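Local coordinates for protein CofB (Escherichia coli, PDB 4QS4) that is a minor pilin of enterotoxigenic Escherichia coli that initiates assembly of the CFA/III type IV pilus, at residues 19-24 and 174-179; 67-72 and 182-187; 129-134 and 194-199; 148-153 and 231-236. All blocks are in the same frame, centred on the assembly; numbering follows the deposited sequence.

Contact 1 (19-24 and 174-179); sequences ALISEI and KAAEQH
Ile21 of helix 9-32 and Ala176 of helix 167-177 bring the two backbones together, their CA atoms 6.2 Å apart; towards the C-terminal side, where the second segment has turned out of its helix, the nearest CA pair, Ser22 and His179, is wider. Ile21 carries most of the contact, and its two branches divide the work. CG2 stands opposite the backbone N, with CG1 beside that N (chi1 -65°). CG1 rests against the methyl of Ala175, 3.8 Å from its CB. CG2 lies 3.6 Å from Ala175 O and also meets the imidazole of His179 at CD2, 3.7 Å away. CD1 reaches Ala176 only loosely, 4.3 Å from its CB. The short alanine side chains are consistent with so close an approach to the backbone of helix 167-177.

His179 projects back towards helix 9-32, and its side chain runs past that of Ile21 in the opposite direction. The ring is oblique to both of its partners: Ile21 CG2 at CD2, and Ser22, whose CA is 4.0 Å from His179 CE1. No hydrogen bond spans the two segments. The hydroxyl of Ser22 turns back along its own helix, giving a 2.7 Å bond from OG to Ala19 O, an oxygen that also accepts from Glu23 N on the same face; OG also bonds to Asn18 O.

Helix 9-32 is the long N-terminal helix of the type IV pilin fold. Helix 167-177 lies against one flank of it, while Leu20 of helix 9-32 meets Leu127 and Ile129 of strand 127-136, and Phe183, leading towards strand 185-191, touches Ile21.

Contact 2 (67-72 and 182-187); sequences KDLNST and SFKDIY. With SO4 (sulfate ion), chain F.
Leu69 and Asn70 converge on one tyrosine, Tyr187, and this is the close-packed part of the contact. The hydroxyl of Tyr187 donates to Asn70 OD1 over 2.7 Å, meeting the oxygen at the edge of the ring; the donor is tilted 34° from the amide's carbonyl plane, and amide and ring planes stand 71° apart. Leu69 crosses the tyrosine at about a right angle, its CB 3.4 Å from Tyr187 OH and 3.9 Å from Tyr187 CZ. Its carbonyl oxygen sits over one face of the same ring, offset towards the rim. With CG beside the backbone N, the branch of Leu69 leans past the ring towards Asp185.

Both residues sit in a type I beta turn, Asp68 to Ser71, closed by a bond from Ser71 N to Asp68 O. An Asx turn is superimposed on it: Asp68 OD1 accepts from Asn70 N at 3.1 Å, nearly straight at 172° but from above the carboxylate plane. In the pilin domain the loop lies across strand 185-191 of the sheet; Arg230 on the adjoining strand bonds to Leu69 O and makes a cation-pi contact with Tyr187.

Towards Lys184 the fit slackens. Leu69 CD2 is 4.3 Å from Lys184 CE, and Leu69 CG is 4.1 Å from Asp185 OD2. On the solvent side of the turn sits a sulfate, probably from the crystallisation liquor, close to Asp68 N and to the hydroxyl of Ser71, 2.7 Å from Ser71 OG to O4. The side-chain NZ of Lys67 makes a salt bridge with Glu146 and a bond to Thr137 O.

Contact 3 (129-134 and 194-199); sequences IDRIDF and SGAAGW
Trp199 and Arg131 each give one hydrogen bond across this contact, in opposite directions between strand and loop. The indole NE1 donates to Asp130 OD2 at 2.9 Å and 170°, onto the anti lone pair of that oxygen, which lies in the indole plane even though carboxylate and ring planes are 73° apart. Arg131 NH1 donates to Ala196 O at 2.9 Å, in the guanidinium plane. The methyl of Ala196 fills in beside the carboxylate, with CB 4.0 Å from Asp130 OD2.

In the next shell, Asp133 holds the guanidinium side-on. Arg131 NE reaches Asp133 OD1 at 2.8 Å and NH2 reaches Asp133 OD2 at 3.0 Å, a two-nitrogen grip that fixes the rotation of the group and aims NH1 at the loop. The extended chain, with CG opposite the backbone N (chi1 164°), brings it that far. Asp130 OD2 has a second partner, Arg191, and Phe80 makes a cation-pi contact with Arg131.

A classic beta bulge, in which Asp130 and Arg131 both face Ile151, turns two consecutive side chains towards loop 194-199. That loop thus packs on strand 127-136, with Trp199 also touching Ile151 and Thr153 of strand 145-154, while Ile129 and Phe134 meet helix 9-32.

Contact 4 (148-153 and 231-236); sequences VDFILT and LSIDPN
Asp149 and Ser232 face each other as a non-hydrogen-bonded antiparallel pair, and their side chains supply the bond that the backbone lacks there: Ser232 OG donates to Asp149 OD1 over 2.6 Å, arriving 51° out of the carboxylate plane. Either side of it lie the hydrogen-bonded pairs Val148 with Ile233 and Phe150 with Leu231. Their backbone bonds are of normal length, as from Phe150 N to Leu231 O at 2.8 Å and from Val148 N to Ile233 O at 2.9 Å, the latter at 173°.

The opposite face is apolar. Phe150 has CG beside its backbone N (chi1 -65°), leading the ring obliquely towards Ile233, where CE2 comes 4.1 Å from Ile233 CD1. Leu152 slants across Leu231, the two CD1 methyls 3.6 Å apart. Just past the end of strand 226-233, Pro235 CD lies a loose 4.5 Å from Val148 CG2.

Strands 145-154 and 226-233 are neighbours in the pilin sheet, and the face carrying Phe150 and Ile233 meets helix 9-32, with Phe150 on Ile24 and Ile27. On the polar face the buried Asp149 also pairs with Arg147, and weakly with Arg230, so its charge is probably offset by arginines while Ser232 constrains one oxygen.

How the contacts relate
All four contacts lie in the CofB pilin domain, on the same side of the chain's centre. Contacts 2 and 4 are closest, with centres about 8 Å apart across the neighbouring strands 185-191 and 226-233; contacts 3 and 4 are about 12 Å apart and share the pairing of strands 127-136 and 145-154. Contact 1 is about 12 Å from contact 4, centre to centre, where Ile24 packs on Phe150 and Leu231. Contacts 1 and 3 are the widest pair, about 20 Å. The first segments run 19-24, 67-72, 129-134, 148-153, and the second follow in the same contact order, 174-179 to 231-236. Every pair therefore interleaves along the chain, consistent with helix and sheet forming a single pilin unit.

Contact 1 (19-24 and 174-179)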
loop_
_atom_site.group_PDB
_atom_site.type_symbol
_atom_site.label_atom_id
_atom_site.label_comp_id
_atom_site.label_asym_id
_atom_site.label_seq_id
_atom_site.Cartn_x
_atom_site.Cartn_y
_atom_site.Cartn_z
ATOM N N ALA A 19 19.974 4.958 19.565
ATOM C CA ALA A 19 20.545 6.265 19.263
ATOM C C ALA A 19 21.859 6.139 18.476
ATOM O O ALA A 19 22.056 6.819 17.462
ATOM C CB ALA A 19 20.757 7.058 20.547
ATOM N N LEU A 20 22.748 5.258 18.932
ATOM C CA LEU A 20 24.041 5.057 18.261
ATOM C C LEU A 20 23.884 4.619 16.803
ATOM O O LEU A 20 24.536 5.170 15.910
ATOM C CB LEU A 20 24.892 4.034 19.029
ATOM C CG LEU A 20 25.393 4.518 20.393
ATOM C CD1 LEU A 20 25.926 3.355 21.216
ATOM C CD2 LEU A 20 26.449 5.595 20.238
ATOM N N ILE A 21 23.003 3.652 16.566
ATOM C CA ILE A 21 22.811 3.094 15.226
ATOM C C ILE A 21 22.110 4.067 14.271
ATOM O O ILE A 21 22.401 4.074 13.075
ATOM C CB ILE A 21 22.047 1.759 15.279
ATOM C CG1 ILE A 21 22.873 0.692 16.013
ATOM C CG2 ILE A 21 21.697 1.271 13.880
ATOM C CD1 ILE A 21 24.151 0.275 15.315
ATOM N N SER A 22 21.195 4.881 14.791
ATOM C CA SER A 22 20.583 5.932 13.982
ATOM C C SER A 22 21.631 6.956 13.545
ATOM O O SER A 22 21.609 7.404 12.409
ATOM C CB SER A 22 19.428 6.607 14.726
ATOM O OG SER A 22 19.867 7.196 15.937
ATOM N N GLU A 23 22.564 7.300 14.431
ATOM C CA GLU A 23 23.656 8.208 14.079
ATOM C C GLU A 23 24.547 7.580 13.004
ATOM O O GLU A 23 24.858 8.202 11.988
ATOM C CB GLU A 23 24.499 8.540 15.307
ATOM C CG GLU A 23 23.757 9.309 16.378
ATOM C CD GLU A 23 23.798 10.795 16.144
ATOM O OE1 GLU A 23 24.827 11.405 16.477
ATOM O OE2 GLU A 23 22.808 11.360 15.641
ATOM N N ILE A 24 24.938 6.330 13.246
ATOM C CA ILE A 24 25.742 5.552 12.311
ATOM C C ILE A 24 25.075 5.412 10.938
ATOM O O ILE A 24 25.715 5.631 9.912
ATOM C CB ILE A 24 26.045 4.162 12.912
ATOM C CG1 ILE A 24 27.187 4.266 13.928
ATOM C CG2 ILE A 24 26.399 3.155 11.838
ATOM C CD1 ILE A 24 27.213 3.149 14.945
ATOM N N LYS A 174 20.930 -6.151 16.810
ATOM C CA LYS A 174 19.519 -6.136 16.408
ATOM C C LYS A 174 19.039 -4.724 16.041
ATOM O O LYS A 174 18.195 -4.579 15.162
ATOM C CB LYS A 174 18.608 -6.812 17.443
ATOM C CG LYS A 174 18.656 -6.263 18.860
ATOM C CD LYS A 174 18.171 -7.326 19.836
ATOM C CE LYS A 174 17.918 -6.758 21.222
ATOM N NZ LYS A 174 17.533 -7.813 22.195
ATOM N N ALA A 175 19.595 -3.697 16.681
ATOM C CA ALA A 175 19.340 -2.310 16.270
ATOM C C ALA A 175 19.861 -2.035 14.851
ATOM O O ALA A 175 19.244 -1.286 14.100
ATOM C CB ALA A 175 19.954 -1.329 17.258
ATOM N N ALA A 176 20.985 -2.652 14.491
ATOM C CA ALA A 176 21.515 -2.573 13.130
ATOM C C ALA A 176 20.598 -3.284 12.134
ATOM O O ALA A 176 20.389 -2.798 11.021
ATOM C CB ALA A 176 22.922 -3.157 13.069
ATOM N N GLU A 177 20.061 -4.433 12.535
ATOM C CA GLU A 177 19.104 -5.173 11.709
ATOM C C GLU A 177 17.867 -4.320 11.407
ATOM O O GLU A 177 17.340 -4.379 10.301
ATOM C CB GLU A 177 18.706 -6.491 12.392
ATOM C CG GLU A 177 17.789 -7.404 11.575
ATOM C CD GLU A 177 18.520 -8.258 10.547
ATOM O OE1 GLU A 177 19.658 -7.910 10.162
ATOM O OE2 GLU A 177 17.945 -9.284 10.117
ATOM N N GLN A 178 17.436 -3.512 12.378
ATOM C CA GLN A 178 16.300 -2.593 12.200
ATOM C C GLN A 178 16.552 -1.464 11.187
ATOM O O GLN A 178 15.599 -0.836 10.725
ATOM C CB GLN A 178 15.893 -1.962 13.541
ATOM C CG GLN A 178 15.351 -2.937 14.574
ATOM C CD GLN A 178 13.976 -3.480 14.224
ATOM O OE1 GLN A 178 13.072 -2.734 13.837
ATOM N NE2 GLN A 178 13.806 -4.787 14.375
ATOM N N HIS A 179 17.817 -1.189 10.869
ATOM C CA HIS A 179 18.177 -0.194 9.853
ATOM C C HIS A 179 18.723 -0.843 8.577
ATOM O O HIS A 179 19.239 -0.150 7.706
ATOM C CB HIS A 179 19.226 0.785 10.403
ATOM C CG HIS A 179 18.660 1.871 11.262
ATOM N ND1 HIS A 179 18.414 3.143 10.788
ATOM C CD2 HIS A 179 18.302 1.879 12.568
ATOM C CE1 HIS A 179 17.927 3.888 11.766
ATOM N NE2 HIS A 179 17.847 3.144 12.856
#

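Contact 2 (67-72 and 182-187)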
loop_
_atom_site.group_PDB
_atom_site.type_symbol
_atom_site.label_atom_id
_atom_site.label_comp_id
_atom_site.label_asym_id
_atom_site.label_seq_id
_atom_site.Cartn_x
_atom_site.Cartn_y
_atom_site.Cartn_z
ATOM N N LYS A 67 43.114 0.112 4.864
ATOM C CA LYS A 67 42.206 -0.767 4.104
ATOM C C LYS A 67 42.113 -2.158 4.740
ATOM O O LYS A 67 41.059 -2.792 4.743
ATOM C CB LYS A 67 42.697 -0.924 2.664
ATOM C CG LYS A 67 42.631 0.339 1.818
ATOM C CD LYS A 67 43.642 0.259 0.682
ATOM C CE LYS A 67 43.275 1.160 -0.480
ATOM N NZ LYS A 67 42.131 0.599 -1.250
ATOM N N ASP A 68 43.236 -2.625 5.258
ATOM C CA ASP A 68 43.307 -3.892 5.977
ATOM C C ASP A 68 42.774 -3.669 7.394
ATOM O O ASP A 68 43.260 -2.792 8.115
ATOM C CB ASP A 68 44.763 -4.384 5.992
ATOM C CG ASP A 68 44.955 -5.696 6.745
ATOM O OD1 ASP A 68 43.967 -6.361 7.118
ATOM O OD2 ASP A 68 46.135 -6.053 6.968
ATOM N N LEU A 69 41.774 -4.461 7.774
ATOM C CA LEU A 69 41.173 -4.411 9.111
ATOM C C LEU A 69 42.184 -4.599 10.238
ATOM O O LEU A 69 41.960 -4.127 11.348
ATOM C CB LEU A 69 40.088 -5.491 9.264
ATOM C CG LEU A 69 38.691 -5.296 8.668
ATOM C CD1 LEU A 69 38.013 -4.073 9.259
ATOM C CD2 LEU A 69 38.738 -5.209 7.151
ATOM N N ASN A 70 43.270 -5.318 9.963
ATOM C CA ASN A 70 44.283 -5.623 10.973
ATOM C C ASN A 70 45.453 -4.640 11.027
ATOM O O ASN A 70 46.285 -4.739 11.916
ATOM C CB ASN A 70 44.830 -7.042 10.763
ATOM C CG ASN A 70 43.787 -8.111 11.022
ATOM O OD1 ASN A 70 42.843 -7.913 11.782
ATOM N ND2 ASN A 70 43.965 -9.259 10.396
ATOM N N SER A 71 45.513 -3.700 10.089
ATOM C CA SER A 71 46.618 -2.744 10.038
ATOM C C SER A 71 46.399 -1.590 11.027
ATOM O O SER A 71 45.309 -1.411 11.554
ATOM C CB SER A 71 46.798 -2.216 8.614
ATOM O OG SER A 71 45.694 -1.418 8.241
ATOM N N THR A 72 47.446 -0.815 11.276
ATOM C CA THR A 72 47.411 0.219 12.324
ATOM C C THR A 72 46.405 1.342 12.029
ATOM O O THR A 72 46.300 1.841 10.900
ATOM C CB THR A 72 48.823 0.796 12.604
ATOM O OG1 THR A 72 48.737 1.956 13.451
ATOM C CG2 THR A 72 49.532 1.159 11.319
ATOM N N SER A 182 24.689 -4.029 8.627
ATOM C CA SER A 182 25.377 -5.055 9.388
ATOM C C SER A 182 26.830 -4.651 9.568
ATOM O O SER A 182 27.364 -3.819 8.817
ATOM C CB SER A 182 25.274 -6.394 8.671
ATOM O OG SER A 182 25.805 -6.296 7.365
ATOM N N PHE A 183 27.464 -5.228 10.579
ATOM C CA PHE A 183 28.847 -4.912 10.873
ATOM C C PHE A 183 29.745 -5.853 10.094
ATOM O O PHE A 183 29.735 -7.057 10.335
ATOM C CB PHE A 183 29.110 -5.031 12.372
ATOM C CG PHE A 183 28.152 -4.242 13.213
ATOM C CD1 PHE A 183 27.962 -2.886 12.978
ATOM C CD2 PHE A 183 27.437 -4.848 14.238
ATOM C CE1 PHE A 183 27.074 -2.153 13.743
ATOM C CE2 PHE A 183 26.552 -4.118 15.010
ATOM C CZ PHE A 183 26.366 -2.771 14.758
ATOM N N LYS A 184 30.512 -5.299 9.154
ATOM C CA LYS A 184 31.522 -6.072 8.430
ATOM C C LYS A 184 32.441 -6.802 9.418
ATOM O O LYS A 184 32.816 -7.949 9.199
ATOM C CB LYS A 184 32.352 -5.158 7.519
ATOM C CG LYS A 184 33.315 -5.898 6.600
ATOM C CD LYS A 184 34.023 -4.942 5.649
ATOM C CE LYS A 184 35.120 -5.634 4.853
ATOM N NZ LYS A 184 34.604 -6.824 4.119
ATOM N N ASP A 185 32.798 -6.106 10.493
ATOM C CA ASP A 185 33.617 -6.655 11.573
ATOM C C ASP A 185 33.480 -5.759 12.804
ATOM O O ASP A 185 33.094 -4.586 12.692
ATOM C CB ASP A 185 35.092 -6.732 11.150
ATOM C CG ASP A 185 35.491 -8.106 10.598
ATOM O OD1 ASP A 185 35.397 -9.108 11.342
ATOM O OD2 ASP A 185 35.928 -8.176 9.430
ATOM N N ILE A 186 33.771 -6.328 13.973
ATOM C CA ILE A 186 33.810 -5.594 15.236
ATOM C C ILE A 186 35.127 -5.920 15.957
ATOM O O ILE A 186 35.369 -7.070 16.304
ATOM C CB ILE A 186 32.649 -5.989 16.172
ATOM C CG1 ILE A 186 31.290 -5.821 15.478
ATOM C CG2 ILE A 186 32.705 -5.164 17.456
ATOM C CD1 ILE A 186 30.159 -6.570 16.156
ATOM N N TYR A 187 35.962 -4.909 16.181
ATOM C CA TYR A 187 37.253 -5.102 16.849
ATOM C C TYR A 187 37.274 -4.380 18.188
ATOM O O TYR A 187 36.615 -3.352 18.369
ATOM C CB TYR A 187 38.409 -4.582 15.988
ATOM C CG TYR A 187 38.850 -5.488 14.847
ATOM C CD1 TYR A 187 40.063 -6.173 14.906
ATOM C CD2 TYR A 187 38.076 -5.638 13.702
ATOM C CE1 TYR A 187 40.484 -6.982 13.860
ATOM C CE2 TYR A 187 38.498 -6.445 12.653
ATOM C CZ TYR A 187 39.703 -7.112 12.739
ATOM O OH TYR A 187 40.126 -7.920 11.707
HETATM S S SO4 F . 46.538 -1.087 4.795
HETATM O O1 SO4 F . 47.439 -2.260 4.694
HETATM O O2 SO4 F . 47.248 0.014 5.491
HETATM O O3 SO4 F . 46.147 -0.680 3.427
HETATM O O4 SO4 F . 45.332 -1.434 5.557
#

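Contact 3 (129-134 and 194-199)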
loop_
_atom_site.group_PDB
_atom_site.type_symbol
_atom_site.label_atom_id
_atom_site.label_comp_id
_atom_site.label_asym_id
_atom_site.label_seq_id
_atom_site.Cartn_x
_atom_site.Cartn_y
_atom_site.Cartn_z
ATOM N N ILE A 129 30.037 7.632 20.498
ATOM C CA ILE A 129 30.886 7.636 19.309
ATOM C C ILE A 129 31.967 8.694 19.516
ATOM O O ILE A 129 31.659 9.879 19.646
ATOM C CB ILE A 129 30.100 7.947 18.018
ATOM C CG1 ILE A 129 29.015 6.900 17.782
ATOM C CG2 ILE A 129 31.049 7.986 16.819
ATOM C CD1 ILE A 129 27.967 7.315 16.769
ATOM N N ASP A 130 33.226 8.258 19.562
ATOM C CA ASP A 130 34.344 9.147 19.875
ATOM C C ASP A 130 35.099 9.594 18.624
ATOM O O ASP A 130 35.766 10.629 18.631
ATOM C CB ASP A 130 35.316 8.453 20.842
ATOM C CG ASP A 130 36.324 9.420 21.458
ATOM O OD1 ASP A 130 35.910 10.512 21.909
ATOM O OD2 ASP A 130 37.532 9.097 21.497
ATOM N N ARG A 131 34.980 8.814 17.552
ATOM C CA ARG A 131 35.802 9.015 16.366
ATOM C C ARG A 131 35.245 8.210 15.196
ATOM O O ARG A 131 34.669 7.139 15.387
ATOM C CB ARG A 131 37.241 8.586 16.687
ATOM C CG ARG A 131 38.159 8.374 15.498
ATOM C CD ARG A 131 39.543 7.947 15.960
ATOM N NE ARG A 131 40.251 7.203 14.918
ATOM C CZ ARG A 131 41.542 6.879 14.970
ATOM N NH1 ARG A 131 42.302 7.236 16.011
ATOM N NH2 ARG A 131 42.084 6.200 13.966
ATOM N N ILE A 132 35.412 8.747 13.992
ATOM C CA ILE A 132 34.969 8.092 12.764
ATOM C C ILE A 132 36.132 8.067 11.774
ATOM O O ILE A 132 36.789 9.080 11.573
ATOM C CB ILE A 132 33.768 8.834 12.136
ATOM C CG1 ILE A 132 32.613 8.907 13.138
ATOM C CG2 ILE A 132 33.306 8.153 10.849
ATOM C CD1 ILE A 132 31.472 9.806 12.706
ATOM N N ASP A 133 36.383 6.905 11.168
ATOM C CA ASP A 133 37.435 6.760 10.161
ATOM C C ASP A 133 36.783 6.446 8.819
ATOM O O ASP A 133 36.117 5.420 8.679
ATOM C CB ASP A 133 38.397 5.621 10.516
ATOM C CG ASP A 133 39.166 5.862 11.814
ATOM O OD1 ASP A 133 38.939 6.889 12.474
ATOM O OD2 ASP A 133 40.006 5.015 12.174
ATOM N N PHE A 134 36.975 7.335 7.848
ATOM C CA PHE A 134 36.575 7.080 6.466
ATOM C C PHE A 134 37.766 6.476 5.730
ATOM O O PHE A 134 38.695 7.188 5.390
ATOM C CB PHE A 134 36.160 8.379 5.759
ATOM C CG PHE A 134 34.886 9.007 6.267
ATOM C CD1 PHE A 134 33.902 8.271 6.902
ATOM C CD2 PHE A 134 34.652 10.360 6.044
ATOM C CE1 PHE A 134 32.723 8.872 7.328
ATOM C CE2 PHE A 134 33.477 10.967 6.470
ATOM C CZ PHE A 134 32.515 10.222 7.115
ATOM N N SER A 194 42.674 10.641 27.109
ATOM C CA SER A 194 41.379 11.161 26.668
ATOM C C SER A 194 41.337 11.464 25.162
ATOM O O SER A 194 40.275 11.796 24.635
ATOM C CB SER A 194 41.020 12.422 27.466
ATOM O OG SER A 194 42.034 13.403 27.352
ATOM N N GLY A 195 42.471 11.339 24.468
ATOM C CA GLY A 195 42.584 11.795 23.070
ATOM C C GLY A 195 42.169 10.778 22.017
ATOM O O GLY A 195 42.511 9.600 22.114
ATOM N N ALA A 196 41.432 11.236 21.002
ATOM C CA ALA A 196 40.956 10.358 19.928
ATOM C C ALA A 196 42.101 9.797 19.068
ATOM O O ALA A 196 41.947 8.756 18.429
ATOM C CB ALA A 196 39.938 11.083 19.048
ATOM N N ALA A 197 43.241 10.487 19.067
ATOM C CA ALA A 197 44.433 10.039 18.349
ATOM C C ALA A 197 45.117 8.839 19.010
ATOM O O ALA A 197 45.945 8.181 18.376
ATOM C CB ALA A 197 45.418 11.191 18.219
ATOM N N GLY A 198 44.789 8.564 20.273
ATOM C CA GLY A 198 45.406 7.465 21.020
ATOM C C GLY A 198 44.851 6.070 20.770
ATOM O O GLY A 198 45.466 5.083 21.183
ATOM N N TRP A 199 43.695 5.976 20.107
ATOM C CA TRP A 199 43.041 4.684 19.854
ATOM C C TRP A 199 43.906 3.738 19.008
ATOM O O TRP A 199 44.476 4.141 17.993
ATOM C CB TRP A 199 41.696 4.879 19.146
ATOM C CG TRP A 199 40.581 5.390 20.025
ATOM C CD1 TRP A 199 39.960 6.596 19.936
ATOM C CD2 TRP A 199 39.962 4.700 21.120
ATOM N NE1 TRP A 199 38.992 6.705 20.903
ATOM C CE2 TRP A 199 38.971 5.555 21.644
ATOM C CE3 TRP A 199 40.152 3.446 21.713
ATOM C CZ2 TRP A 199 38.171 5.198 22.733
ATOM C CZ3 TRP A 199 39.354 3.089 22.791
ATOM C CH2 TRP A 199 38.375 3.963 23.289
#

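Contact 4 (148-153 and 231-236)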
loop_
_atom_site.group_PDB
_atom_site.type_symbol
_atom_site.label_atom_id
_atom_site.label_comp_id
_atom_site.label_asym_id
_atom_site.label_seq_id
_atom_site.Cartn_x
_atom_site.Cartn_y
_atom_site.Cartn_z
ATOM N N VAL A 148 33.575 2.508 6.564
ATOM C CA VAL A 148 33.390 3.515 7.597
ATOM C C VAL A 148 33.503 2.834 8.954
ATOM O O VAL A 148 32.702 1.952 9.279
ATOM C CB VAL A 148 32.030 4.221 7.469
ATOM C CG1 VAL A 148 31.880 5.312 8.530
ATOM C CG2 VAL A 148 31.872 4.803 6.069
ATOM N N ASP A 149 34.507 3.242 9.733
ATOM C CA ASP A 149 34.713 2.706 11.072
ATOM C C ASP A 149 34.241 3.692 12.125
ATOM O O ASP A 149 34.595 4.871 12.083
ATOM C CB ASP A 149 36.190 2.387 11.320
ATOM C CG ASP A 149 36.712 1.276 10.437
ATOM O OD1 ASP A 149 35.911 0.449 9.936
ATOM O OD2 ASP A 149 37.950 1.229 10.256
ATOM N N PHE A 150 33.441 3.201 13.067
ATOM C CA PHE A 150 32.997 3.994 14.201
ATOM C C PHE A 150 33.651 3.467 15.460
ATOM O O PHE A 150 33.481 2.304 15.809
ATOM C CB PHE A 150 31.480 3.928 14.338
ATOM C CG PHE A 150 30.760 4.547 13.185
ATOM C CD1 PHE A 150 30.389 5.884 13.219
ATOM C CD2 PHE A 150 30.477 3.798 12.053
ATOM C CE1 PHE A 150 29.723 6.461 12.143
ATOM C CE2 PHE A 150 29.819 4.369 10.977
ATOM C CZ PHE A 150 29.445 5.698 11.022
ATOM N N ILE A 151 34.413 4.327 16.117
ATOM C CA ILE A 151 35.072 3.972 17.362
ATOM C C ILE A 151 34.176 4.427 18.506
ATOM O O ILE A 151 33.927 5.623 18.670
ATOM C CB ILE A 151 36.466 4.611 17.481
ATOM C CG1 ILE A 151 37.439 3.962 16.477
ATOM C CG2 ILE A 151 36.998 4.452 18.905
ATOM C CD1 ILE A 151 37.230 4.370 15.032
ATOM N N LEU A 152 33.677 3.461 19.265
ATOM C CA LEU A 152 32.820 3.733 20.403
ATOM C C LEU A 152 33.642 3.702 21.680
ATOM O O LEU A 152 34.225 2.675 22.013
ATOM C CB LEU A 152 31.707 2.695 20.478
ATOM C CG LEU A 152 30.822 2.621 19.237
ATOM C CD1 LEU A 152 29.653 1.687 19.480
ATOM C CD2 LEU A 152 30.331 4.004 18.837
ATOM N N THR A 153 33.707 4.835 22.372
ATOM C CA THR A 153 34.418 4.924 23.642
ATOM C C THR A 153 33.523 4.421 24.768
ATOM O O THR A 153 32.329 4.733 24.812
ATOM C CB THR A 153 34.890 6.363 23.949
ATOM O OG1 THR A 153 35.773 6.351 25.078
ATOM C CG2 THR A 153 33.712 7.302 24.242
ATOM N N LEU A 231 33.309 -0.440 15.222
ATOM C CA LEU A 231 32.298 -1.029 14.355
ATOM C C LEU A 231 32.572 -0.622 12.913
ATOM O O LEU A 231 32.572 0.563 12.591
ATOM C CB LEU A 231 30.906 -0.542 14.756
ATOM C CG LEU A 231 30.479 -0.784 16.201
ATOM C CD1 LEU A 231 29.108 -0.167 16.443
ATOM C CD2 LEU A 231 30.472 -2.270 16.523
ATOM N N SER A 232 32.810 -1.608 12.055
ATOM C CA SER A 232 33.099 -1.358 10.645
ATOM C C SER A 232 31.837 -1.565 9.835
ATOM O O SER A 232 31.137 -2.569 10.006
ATOM C CB SER A 232 34.202 -2.292 10.145
ATOM O OG SER A 232 35.447 -1.955 10.733
ATOM N N ILE A 233 31.537 -0.605 8.967
ATOM C CA ILE A 233 30.370 -0.707 8.102
ATOM C C ILE A 233 30.781 -0.493 6.646
ATOM O O ILE A 233 31.576 0.389 6.330
ATOM C CB ILE A 233 29.263 0.253 8.567
ATOM C CG1 ILE A 233 28.842 -0.153 9.984
ATOM C CG2 ILE A 233 28.060 0.191 7.632
ATOM C CD1 ILE A 233 27.904 0.797 10.662
ATOM N N ASP A 234 30.284 -1.362 5.775
ATOM C CA ASP A 234 30.539 -1.250 4.357
ATOM C C ASP A 234 29.436 -0.394 3.753
ATOM O O ASP A 234 28.298 -0.849 3.654
ATOM C CB ASP A 234 30.553 -2.631 3.696
ATOM C CG ASP A 234 30.818 -2.558 2.195
ATOM O OD1 ASP A 234 31.011 -3.622 1.577
ATOM O OD2 ASP A 234 30.833 -1.436 1.633
ATOM N N PRO A 235 29.771 0.839 3.323
ATOM C CA PRO A 235 28.747 1.738 2.777
ATOM C C PRO A 235 28.078 1.220 1.500
ATOM O O PRO A 235 26.967 1.630 1.188
ATOM C CB PRO A 235 29.528 3.032 2.512
ATOM C CG PRO A 235 30.924 2.577 2.268
ATOM C CD PRO A 235 31.118 1.422 3.210
ATOM N N ASN A 236 28.733 0.305 0.790
ATOM C CA ASN A 236 28.184 -0.266 -0.434
ATOM C C ASN A 236 27.342 -1.529 -0.245
ATOM O O ASN A 236 26.628 -1.932 -1.160
ATOM C CB ASN A 236 29.323 -0.540 -1.407
ATOM C CG ASN A 236 30.114 0.708 -1.712
ATOM O OD1 ASN A 236 29.541 1.739 -2.034
ATOM N ND2 ASN A 236 31.431 0.630 -1.585
#